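Local structure of putative SnoaL-like polyketide cyclase (Jannaschia sp., 3KKG) at residues 40-46 against 125-131; 33-39 against 52-56. The protein is of unproven function but, as a predicted SnoaL-like polyketide cyclase of the NTF2 clan, may catalyse ring closure of a polyketide. All coordinates share one frame; numbering follows the deposited sequence. Where two conformers were deposited one is given.

Interaction 1. Residues 40-46 against 125-131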
ATOM      1  N   GLY A  40      12.835  16.959   9.899  1.00 18.56           N
ATOM      2  CA  GLY A  40      13.234  15.569  10.101  1.00 19.19           C
ATOM      3  C   GLY A  40      12.288  14.558   9.445  1.00 19.72           C
ATOM      4  O   GLY A  40      12.346  13.375   9.764  1.00 19.53           O
ATOM      5  N   PHE A  41      11.437  15.036   8.535  1.00 18.82           N
ATOM      6  CA  PHE A  41      10.567  14.160   7.725  1.00 18.62           C
ATOM      7  C   PHE A  41      11.324  12.964   7.198  1.00 19.41           C
ATOM      8  O   PHE A  41      12.480  13.066   6.767  1.00 20.12           O
ATOM      9  CB  PHE A  41      10.007  14.981   6.584  1.00 20.13           C
ATOM     10  CG  PHE A  41       9.250  14.185   5.571  1.00 17.42           C
ATOM     11  CD1 PHE A  41       8.044  13.638   5.872  1.00 20.21           C
ATOM     12  CD2 PHE A  41       9.734  14.044   4.277  1.00 18.68           C
ATOM     13  CE1 PHE A  41       7.313  12.939   4.876  1.00 19.53           C
ATOM     14  CE2 PHE A  41       9.027  13.416   3.311  1.00 18.91           C
ATOM     15  CZ  PHE A  41       7.835  12.816   3.601  1.00 18.45           C
ATOM     16  N   ARG A  42      10.648  11.823   7.220  1.00 18.84           N
ATOM     17  CA  ARG A  42      11.191  10.546   6.723  1.00 20.56           C
ATOM     18  C   ARG A  42      10.257  10.006   5.632  1.00 18.11           C
ATOM     19  O   ARG A  42       9.043   9.950   5.819  1.00 18.86           O
ATOM     20  CB  ARG A  42      11.157   9.474   7.830  1.00 23.31           C
ATOM     21  CG  ARG A  42      12.116   9.688   8.940  1.00 30.58           C
ATOM     22  CD  ARG A  42      11.671   8.978  10.230  1.00 31.76           C
ATOM     23  NE  ARG A  42      11.312   7.582  10.005  1.00 39.41           N
ATOM     24  CZ  ARG A  42      12.146   6.545  10.025  1.00 38.98           C
ATOM     25  NH1 ARG A  42      13.430   6.685  10.259  1.00 43.53           N
ATOM     26  NH2 ARG A  42      11.672   5.332   9.818  1.00 43.08           N
ATOM     27  N   SER A  43      10.882   9.576   4.548  0.50 17.64           N
ATOM     28  CA  SER A  43      10.224   9.038   3.386  0.50 16.59           C
ATOM     29  C   SER A  43      10.602   7.553   3.252  0.50 16.31           C
ATOM     30  O   SER A  43      11.763   7.175   3.377  0.50 16.39           O
ATOM     31  CB  SER A  43      10.674   9.818   2.160  0.50 17.35           C
ATOM     32  OG  SER A  43      10.010   9.330   1.014  0.50 18.17           O
ATOM     33  N   ILE A  44       9.610   6.710   3.036  0.50 16.56           N
ATOM     34  CA  ILE A  44       9.818   5.279   2.969  0.50 16.34           C
ATOM     35  C   ILE A  44       9.172   4.810   1.658  0.50 16.59           C
ATOM     36  O   ILE A  44       7.952   5.008   1.461  0.50 16.30           O
ATOM     37  CB  ILE A  44       9.177   4.561   4.172  0.50 16.94           C
ATOM     38  CG1 ILE A  44       9.910   4.947   5.467  0.50 20.88           C
ATOM     39  CG2 ILE A  44       9.194   3.023   3.978  0.50 17.14           C
ATOM     40  CD1 ILE A  44       9.201   4.492   6.747  0.50 19.70           C
ATOM     41  N   PHE A  45       9.991   4.273   0.758  1.00 18.03           N
ATOM     42  CA  PHE A  45       9.545   3.864  -0.559  1.00 17.22           C
ATOM     43  C   PHE A  45       9.521   2.354  -0.579  1.00 17.52           C
ATOM     44  O   PHE A  45      10.580   1.724  -0.562  1.00 17.73           O
ATOM     45  CB  PHE A  45      10.498   4.432  -1.597  1.00 17.73           C
ATOM     46  CG  PHE A  45      10.123   4.171  -3.010  1.00 19.00           C
ATOM     47  CD1 PHE A  45       9.127   4.871  -3.597  1.00 19.57           C
ATOM     48  CD2 PHE A  45      10.813   3.260  -3.761  1.00 19.22           C
ATOM     49  CE1 PHE A  45       8.833   4.710  -4.953  1.00 19.49           C
ATOM     50  CE2 PHE A  45      10.495   3.056  -5.120  1.00 20.98           C
ATOM     51  CZ  PHE A  45       9.487   3.757  -5.680  1.00 20.69           C
ATOM     52  N   HIS A  46       8.344   1.747  -0.559  1.00 17.41           N
ATOM     53  CA  HIS A  46       8.192   0.300  -0.495  1.00 17.33           C
ATOM     54  C   HIS A  46       8.985  -0.202   0.748  1.00 17.00           C
ATOM     55  O   HIS A  46       8.760   0.263   1.856  1.00 18.11           O
ATOM     56  CB  HIS A  46       8.579  -0.347  -1.848  1.00 19.48           C
ATOM     57  CG  HIS A  46       7.713   0.095  -2.978  1.00 18.22           C
ATOM     58  ND1 HIS A  46       7.951   1.269  -3.662  1.00 19.86           N
ATOM     59  CD2 HIS A  46       6.528  -0.371  -3.447  1.00 19.51           C
ATOM     60  CE1 HIS A  46       6.961   1.473  -4.531  1.00 19.35           C
ATOM     61  NE2 HIS A  46       6.088   0.499  -4.409  1.00 18.15           N
ATOM     62  N   ILE A 125       5.227  14.179   9.249  1.00 18.91           N
ATOM     63  CA  ILE A 125       6.533  13.667   9.734  1.00 17.60           C
ATOM     64  C   ILE A 125       7.042  12.390   9.045  1.00 17.88           C
ATOM     65  O   ILE A 125       8.242  12.055   9.156  1.00 19.22           O
ATOM     66  CB  ILE A 125       6.517  13.472  11.260  1.00 17.21           C
ATOM     67  CG1 ILE A 125       5.552  12.350  11.702  1.00 18.60           C
ATOM     68  CG2 ILE A 125       6.130  14.790  11.960  1.00 20.00           C
ATOM     69  CD1 ILE A 125       5.661  11.993  13.203  1.00 23.00           C
ATOM     70  N   GLU A 126       6.142  11.669   8.403  1.00 17.93           N
ATOM     71  CA  GLU A 126       6.536  10.433   7.734  1.00 18.02           C
ATOM     72  C   GLU A 126       5.539  10.120   6.626  1.00 17.42           C
ATOM     73  O   GLU A 126       4.326  10.404   6.744  1.00 19.06           O
ATOM     74  CB  GLU A 126       6.571   9.266   8.714  1.00 19.29           C
ATOM     75  CG  GLU A 126       7.104   7.973   8.079  1.00 20.87           C
ATOM     76  CD  GLU A 126       7.351   6.877   9.082  1.00 23.09           C
ATOM     77  OE1 GLU A 126       8.349   6.968   9.809  1.00 27.60           O
ATOM     78  OE2 GLU A 126       6.455   5.995   9.166  1.00 34.85           O
HETATM   79  N   MSE A 127       6.064   9.557   5.550  1.00 17.52           N
HETATM   80  CA  MSE A 127       5.304   9.138   4.411  1.00 17.43           C
HETATM   81  C   MSE A 127       5.795   7.764   3.980  1.00 18.42           C
HETATM   82  O   MSE A 127       6.991   7.622   3.749  1.00 18.28           O
HETATM   83  CB  MSE A 127       5.502  10.134   3.266  1.00 19.86           C
HETATM   84  CG  MSE A 127       4.745   9.832   2.011  1.00 18.28           C
HETATM   85 SE   MSE A 127       5.058  11.209   0.700  0.75 22.35          SE
HETATM   86  CE  MSE A 127       6.766  10.705   0.274  1.00 25.22           C
ATOM     87  N   ARG A 128       4.903   6.778   3.942  1.00 17.08           N
ATOM     88  CA  ARG A 128       5.194   5.449   3.446  1.00 16.61           C
ATOM     89  C   ARG A 128       4.443   5.251   2.153  1.00 17.63           C
ATOM     90  O   ARG A 128       3.333   5.744   1.986  1.00 19.54           O
ATOM     91  CB  ARG A 128       4.754   4.369   4.444  1.00 17.11           C
ATOM     92  CG  ARG A 128       5.408   4.469   5.781  1.00 19.73           C
ATOM     93  CD  ARG A 128       4.756   3.525   6.795  1.00 18.38           C
ATOM     94  NE  ARG A 128       5.426   3.589   8.080  1.00 22.38           N
ATOM     95  CZ  ARG A 128       5.253   2.639   8.993  1.00 27.14           C
ATOM     96  NH1 ARG A 128       4.491   1.581   8.754  1.00 28.59           N
ATOM     97  NH2 ARG A 128       5.866   2.750  10.171  1.00 32.36           N
ATOM     98  N   TYR A 129       5.044   4.584   1.190  1.00 16.85           N
ATOM     99  CA  TYR A 129       4.507   4.472  -0.138  1.00 16.59           C
ATOM    100  C   TYR A 129       4.549   3.060  -0.679  1.00 16.33           C
ATOM    101  O   TYR A 129       5.563   2.384  -0.624  1.00 16.77           O
ATOM    102  CB  TYR A 129       5.292   5.425  -1.081  1.00 18.00           C
ATOM    103  CG  TYR A 129       4.707   5.458  -2.459  1.00 17.85           C
ATOM    104  CD1 TYR A 129       3.539   6.159  -2.695  1.00 19.41           C
ATOM    105  CD2 TYR A 129       5.289   4.807  -3.515  1.00 18.54           C
ATOM    106  CE1 TYR A 129       2.948   6.149  -3.919  1.00 19.18           C
ATOM    107  CE2 TYR A 129       4.704   4.816  -4.764  1.00 18.23           C
ATOM    108  CZ  TYR A 129       3.550   5.500  -4.965  1.00 18.73           C
ATOM    109  OH  TYR A 129       2.939   5.504  -6.203  1.00 19.71           O
ATOM    110  N   PHE A 130       3.475   2.711  -1.408  1.00 17.16           N
ATOM    111  CA  PHE A 130       3.476   1.526  -2.256  1.00 17.15           C
ATOM    112  C   PHE A 130       2.734   1.767  -3.542  1.00 16.34           C
ATOM    113  O   PHE A 130       1.643   2.346  -3.532  1.00 16.65           O
ATOM    114  CB  PHE A 130       2.764   0.338  -1.627  1.00 17.63           C
ATOM    115  CG  PHE A 130       3.315  -0.121  -0.317  1.00 18.06           C
ATOM    116  CD1 PHE A 130       2.917   0.441   0.867  1.00 19.30           C
ATOM    117  CD2 PHE A 130       4.187  -1.207  -0.245  1.00 18.35           C
ATOM    118  CE1 PHE A 130       3.430  -0.022   2.102  1.00 19.01           C
ATOM    119  CE2 PHE A 130       4.671  -1.687   0.955  1.00 18.35           C
ATOM    120  CZ  PHE A 130       4.310  -1.107   2.101  1.00 18.31           C
ATOM    121  N   THR A 131       3.252   1.256  -4.648  1.00 17.41           N
ATOM    122  CA  THR A 131       2.501   1.004  -5.882  1.00 16.74           C
ATOM    123  C   THR A 131       2.741  -0.410  -6.333  1.00 18.89           C
ATOM    124  O   THR A 131       3.332  -1.196  -5.626  1.00 19.17           O
ATOM    125  CB  THR A 131       2.788   2.087  -6.924  1.00 18.96           C
ATOM    126  OG1 THR A 131       1.879   1.918  -8.040  1.00 18.53           O
ATOM    127  CG2 THR A 131       4.215   2.031  -7.481  1.00 19.56           C
TER
HETATM  128  O   HOH W   1      10.132  12.259  10.825  1.00 30.68           O
HETATM  129  O   HOH W   2       8.846   4.065  10.235  1.00 36.01           O
HETATM  130  O   HOH W   3       6.428   1.739   2.333  1.00 13.27           O

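Interaction 2. Residues 33-39 against 52-56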
ATOM      1  N   TRP A  33       6.218  21.083  -0.142  1.00 17.75           N
ATOM      2  CA  TRP A  33       6.795  20.098   0.765  1.00 18.60           C
ATOM      3  C   TRP A  33       7.470  20.777   1.975  1.00 20.04           C
ATOM      4  O   TRP A  33       7.286  20.365   3.116  1.00 19.24           O
ATOM      5  CB  TRP A  33       7.791  19.196   0.039  1.00 18.78           C
ATOM      6  CG  TRP A  33       7.181  18.082  -0.763  1.00 17.65           C
ATOM      7  CD1 TRP A  33       6.102  18.161  -1.575  1.00 18.35           C
ATOM      8  CD2 TRP A  33       7.628  16.724  -0.828  1.00 17.47           C
ATOM      9  NE1 TRP A  33       5.826  16.929  -2.126  1.00 18.17           N
ATOM     10  CE2 TRP A  33       6.744  16.036  -1.689  1.00 17.03           C
ATOM     11  CE3 TRP A  33       8.670  16.007  -0.230  1.00 17.90           C
ATOM     12  CZ2 TRP A  33       6.891  14.685  -1.986  1.00 17.49           C
ATOM     13  CZ3 TRP A  33       8.802  14.677  -0.512  1.00 19.43           C
ATOM     14  CH2 TRP A  33       7.948  14.040  -1.400  1.00 18.10           C
ATOM     15  N   ARG A  34       8.238  21.834   1.723  1.00 21.09           N
ATOM     16  CA  ARG A  34       8.935  22.524   2.817  1.00 21.67           C
ATOM     17  C   ARG A  34       7.994  23.170   3.831  1.00 21.64           C
ATOM     18  O   ARG A  34       8.320  23.240   5.009  1.00 25.46           O
ATOM     19  CB  ARG A  34       9.921  23.551   2.275  1.00 22.16           C
ATOM     20  CG  ARG A  34      11.066  22.913   1.520  1.00 21.31           C
ATOM     21  CD  ARG A  34      12.047  23.921   0.984  1.00 22.95           C
ATOM     22  NE  ARG A  34      13.096  23.254   0.202  1.00 20.82           N
ATOM     23  CZ  ARG A  34      13.286  23.386  -1.113  1.00 21.28           C
ATOM     24  NH1 ARG A  34      12.530  24.181  -1.862  1.00 25.45           N
ATOM     25  NH2 ARG A  34      14.258  22.709  -1.693  1.00 25.45           N
ATOM     26  N   GLU A  35       6.821  23.610   3.391  1.00 21.89           N
ATOM     27  CA  GLU A  35       5.826  24.149   4.325  1.00 23.08           C
ATOM     28  C   GLU A  35       4.952  23.106   5.027  1.00 22.73           C
ATOM     29  O   GLU A  35       4.356  23.379   6.060  1.00 24.41           O
ATOM     30  CB  GLU A  35       4.971  25.207   3.660  1.00 27.97           C
ATOM     31  CG  GLU A  35       4.023  24.799   2.563  1.00 30.45           C
ATOM     32  CD  GLU A  35       3.385  26.045   1.907  1.00 36.13           C
ATOM     33  OE1 GLU A  35       2.777  26.845   2.648  1.00 43.50           O
ATOM     34  OE2 GLU A  35       3.530  26.249   0.676  1.00 46.43           O
ATOM     35  N   THR A  36       4.905  21.896   4.480  1.00 20.80           N
ATOM     36  CA  THR A  36       4.027  20.821   4.969  1.00 21.13           C
ATOM     37  C   THR A  36       4.733  19.803   5.880  1.00 19.72           C
ATOM     38  O   THR A  36       4.167  19.274   6.838  1.00 21.27           O
ATOM     39  CB  THR A  36       3.454  20.083   3.714  1.00 19.68           C
ATOM     40  OG1 THR A  36       2.687  21.041   2.956  1.00 24.49           O
ATOM     41  CG2 THR A  36       2.508  18.951   4.099  1.00 24.07           C
HETATM   42  N   MSE A  37       5.949  19.426   5.474  0.70 18.98           N
HETATM   43  CA  MSE A  37       6.756  18.419   6.189  0.70 18.50           C
HETATM   44  C   MSE A  37       7.637  19.103   7.241  0.70 20.16           C
HETATM   45  O   MSE A  37       8.042  20.263   7.076  0.70 20.79           O
HETATM   46  CB  MSE A  37       7.679  17.653   5.228  0.70 18.65           C
HETATM   47  CG  MSE A  37       7.053  16.505   4.445  0.70 17.09           C
HETATM   48 SE   MSE A  37       5.738  17.043   3.052  0.53 16.76          SE
HETATM   49  CE  MSE A  37       5.768  15.378   2.004  0.70 18.97           C
ATOM     50  N   THR A  38       7.970  18.343   8.284  1.00 19.17           N
ATOM     51  CA  THR A  38       8.961  18.783   9.288  1.00 19.74           C
ATOM     52  C   THR A  38      10.368  18.573   8.721  1.00 18.48           C
ATOM     53  O   THR A  38      10.578  17.843   7.767  1.00 17.85           O
ATOM     54  CB  THR A  38       8.824  17.984  10.581  1.00 17.51           C
ATOM     55  OG1 THR A  38       9.051  16.592  10.310  1.00 20.18           O
ATOM     56  CG2 THR A  38       7.422  18.201  11.180  1.00 19.17           C
ATOM     57  N   PRO A  39      11.355  19.276   9.277  1.00 18.06           N
ATOM     58  CA  PRO A  39      12.737  19.122   8.790  1.00 18.56           C
ATOM     59  C   PRO A  39      13.274  17.687   8.878  1.00 18.84           C
ATOM     60  O   PRO A  39      14.085  17.264   8.049  1.00 21.11           O
ATOM     61  CB  PRO A  39      13.533  20.061   9.705  1.00 17.86           C
ATOM     62  CG  PRO A  39      12.507  20.984  10.263  1.00 19.11           C
ATOM     63  CD  PRO A  39      11.229  20.278  10.355  1.00 18.22           C
ATOM     64  N   GLU A  52      15.954  10.112   5.228  1.00 18.58           N
ATOM     65  CA  GLU A  52      15.781  10.933   6.417  1.00 19.53           C
ATOM     66  C   GLU A  52      16.139  12.388   6.106  1.00 19.13           C
ATOM     67  O   GLU A  52      17.248  12.689   5.638  1.00 20.19           O
ATOM     68  CB  GLU A  52      16.697  10.477   7.532  1.00 23.40           C
ATOM     69  CG  GLU A  52      16.668   9.018   7.828  1.00 29.52           C
ATOM     70  CD  GLU A  52      15.683   8.632   8.886  1.00 36.81           C
ATOM     71  OE1 GLU A  52      15.079   9.518   9.558  1.00 43.09           O
ATOM     72  OE2 GLU A  52      15.541   7.407   9.063  1.00 40.73           O
ATOM     73  N   GLY A  53      15.242  13.290   6.471  1.00 18.72           N
ATOM     74  CA  GLY A  53      15.453  14.712   6.237  1.00 19.85           C
ATOM     75  C   GLY A  53      14.665  15.228   5.063  1.00 18.74           C
ATOM     76  O   GLY A  53      14.584  14.591   4.042  1.00 18.76           O
ATOM     77  N   ILE A  54      14.100  16.422   5.200  0.50 17.94           N
ATOM     78  CA  ILE A  54      13.224  16.960   4.166  0.50 18.07           C
ATOM     79  C   ILE A  54      13.933  17.207   2.822  0.50 19.07           C
ATOM     80  O   ILE A  54      13.396  16.872   1.767  0.50 18.35           O
ATOM     81  CB  ILE A  54      12.485  18.247   4.671  0.50 19.52           C
ATOM     82  CG1 ILE A  54      11.439  18.706   3.645  0.50 20.23           C
ATOM     83  CG2 ILE A  54      13.475  19.357   5.044  0.50 17.82           C
ATOM     84  CD1 ILE A  54      10.403  17.644   3.256  0.50 18.61           C
ATOM     85  N   GLU A  55      15.143  17.767   2.840  1.00 18.43           N
ATOM     86  CA  GLU A  55      15.825  18.013   1.575  1.00 19.44           C
ATOM     87  C   GLU A  55      16.202  16.713   0.871  1.00 17.93           C
ATOM     88  O   GLU A  55      16.093  16.610  -0.365  1.00 19.28           O
ATOM     89  CB  GLU A  55      17.056  18.865   1.771  1.00 19.84           C
ATOM     90  CG  GLU A  55      16.736  20.276   2.222  1.00 21.37           C
ATOM     91  CD  GLU A  55      15.758  20.970   1.314  1.00 20.52           C
ATOM     92  OE1 GLU A  55      15.888  20.833   0.085  1.00 26.37           O
ATOM     93  OE2 GLU A  55      14.847  21.652   1.832  1.00 26.88           O
ATOM     94  N   GLN A  56      16.613  15.725   1.667  1.00 19.33           N
ATOM     95  CA  GLN A  56      16.936  14.381   1.143  1.00 18.58           C
ATOM     96  C   GLN A  56      15.702  13.731   0.547  1.00 17.94           C
ATOM     97  O   GLN A  56      15.745  13.136  -0.547  1.00 19.25           O
ATOM     98  CB  GLN A  56      17.509  13.515   2.252  1.00 19.86           C
ATOM     99  CG  GLN A  56      18.895  13.977   2.756  1.00 23.02           C
ATOM    100  CD  GLN A  56      18.856  15.038   3.868  1.00 20.86           C
ATOM    101  OE1 GLN A  56      17.831  15.643   4.153  1.00 21.58           O
ATOM    102  NE2 GLN A  56      20.022  15.297   4.470  1.00 23.16           N
TER

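Interaction 1. Residues 40-46 against 125-131
Glu126 reaches across to Arg42 from the neighbouring strand. Its CB and CG pass beside the Arg42 carbonyl oxygen, with CG anti to the backbone N (chi1 -175°), and the chain stays extended, so that Glu126 CD lies 3.8 Å from Ile44 CD1 in the conformer described. The carboxylate then splits its work: Glu126 OE1 takes the NE proton of Arg42 on its anti side, nearly straight at 3.0 Å, while OE2 receives Arg128 NE at 2.8 Å, also anti. A water bound by Glu126 OE1, Arg42 NH2 and Arg128 NH2 completes the network; Arg42 NH1 turns to Glu52, and Arg128 NH1 to Glu76 of the second subunit. Such pairing of 41-45 with 125-131, two parallel strands in step, belongs to the curved mixed sheet of the NTF2-like alpha+beta fold. Ser43, Met127, Phe45 and Tyr129 project from the opposite face, where the last two rings lie nearly parallel but slid apart, planes 11° apart. His46 closes the ladder: its N binds Tyr129 O at 2.9 Å, and the same oxygen sits over one face of the imidazole. His46 NE2 accepts Thr131 N at 2.9 Å in an almost straight bond, the donor tilted from the ring plane.

Interaction 2. Residues 33-39 against 52-56
The backbone of 33-39 meets that of 52-56 where Ile54 N donates to Pro39 O at 3.0 Å, from above the carbonyl plane, and Gly53 CA brings a C-H to the same oxygen; Gly53 stands at the N-cap position of helix 54-67, with a positive phi of 103° that suits glycine. Ile54 carries most of the apolar contact. With CG1 anti to the backbone N (chi1 -173°), its CD1 runs in between the end of helix 29-36 and the residues that follow. In the conformers described, Ile54 CD1 lies against Met37 CB and meets CG just beyond, the two side chains crossing at about a right angle. Ile54 CD1 also reaches the edge of the Trp33 ring, 4.2 Å from Trp33 CE3. The selenomethionine at 37, in the conformer described, bends at chi2 and sets CE over the centre of one face of the Trp33 indole. Ile54 CG2, on the other branch, lies against Pro39 CA and O.

Toward solvent, Arg34 extends from CG to NE and grips Glu55 side-on. Arg34 NE binds Glu55 OE2 at 2.9 Å and Arg34 NH2 binds Glu55 OE1 at 3.1 Å, each oxygen using its syn lone pair, with guanidinium and carboxylate only 12° from coplanar; NH1 goes to Asp31. The end of helix 29-36 and the residues after it are thus joined to the first turn of helix 54-67 by an apolar inner layer and an ionic outer one. Two almost straight bonds fix the rotation of both flat groups, and probably favour the ionised form of Glu55.

The two contacts follow directly on one another: the chain turns a corner at residues 39-40 and passes from interaction 2 into strand 41-45 of interaction 1, their centres about 11 Å apart. Glu52 bridges them, its salt bridge to Arg42 continuing the charged network of interaction 1 into the 52-56 segment. Phe41 CD2 packs on Ile54 CD1, 3.8 Å away in the conformer described, linking the sheet to the helix junction. Bound glycol molecules, probably from crystallisation, lie about 4 Å from the side chains of Tyr129 and Phe45 in interaction 1, consistent with a pocket on that face of the sheet.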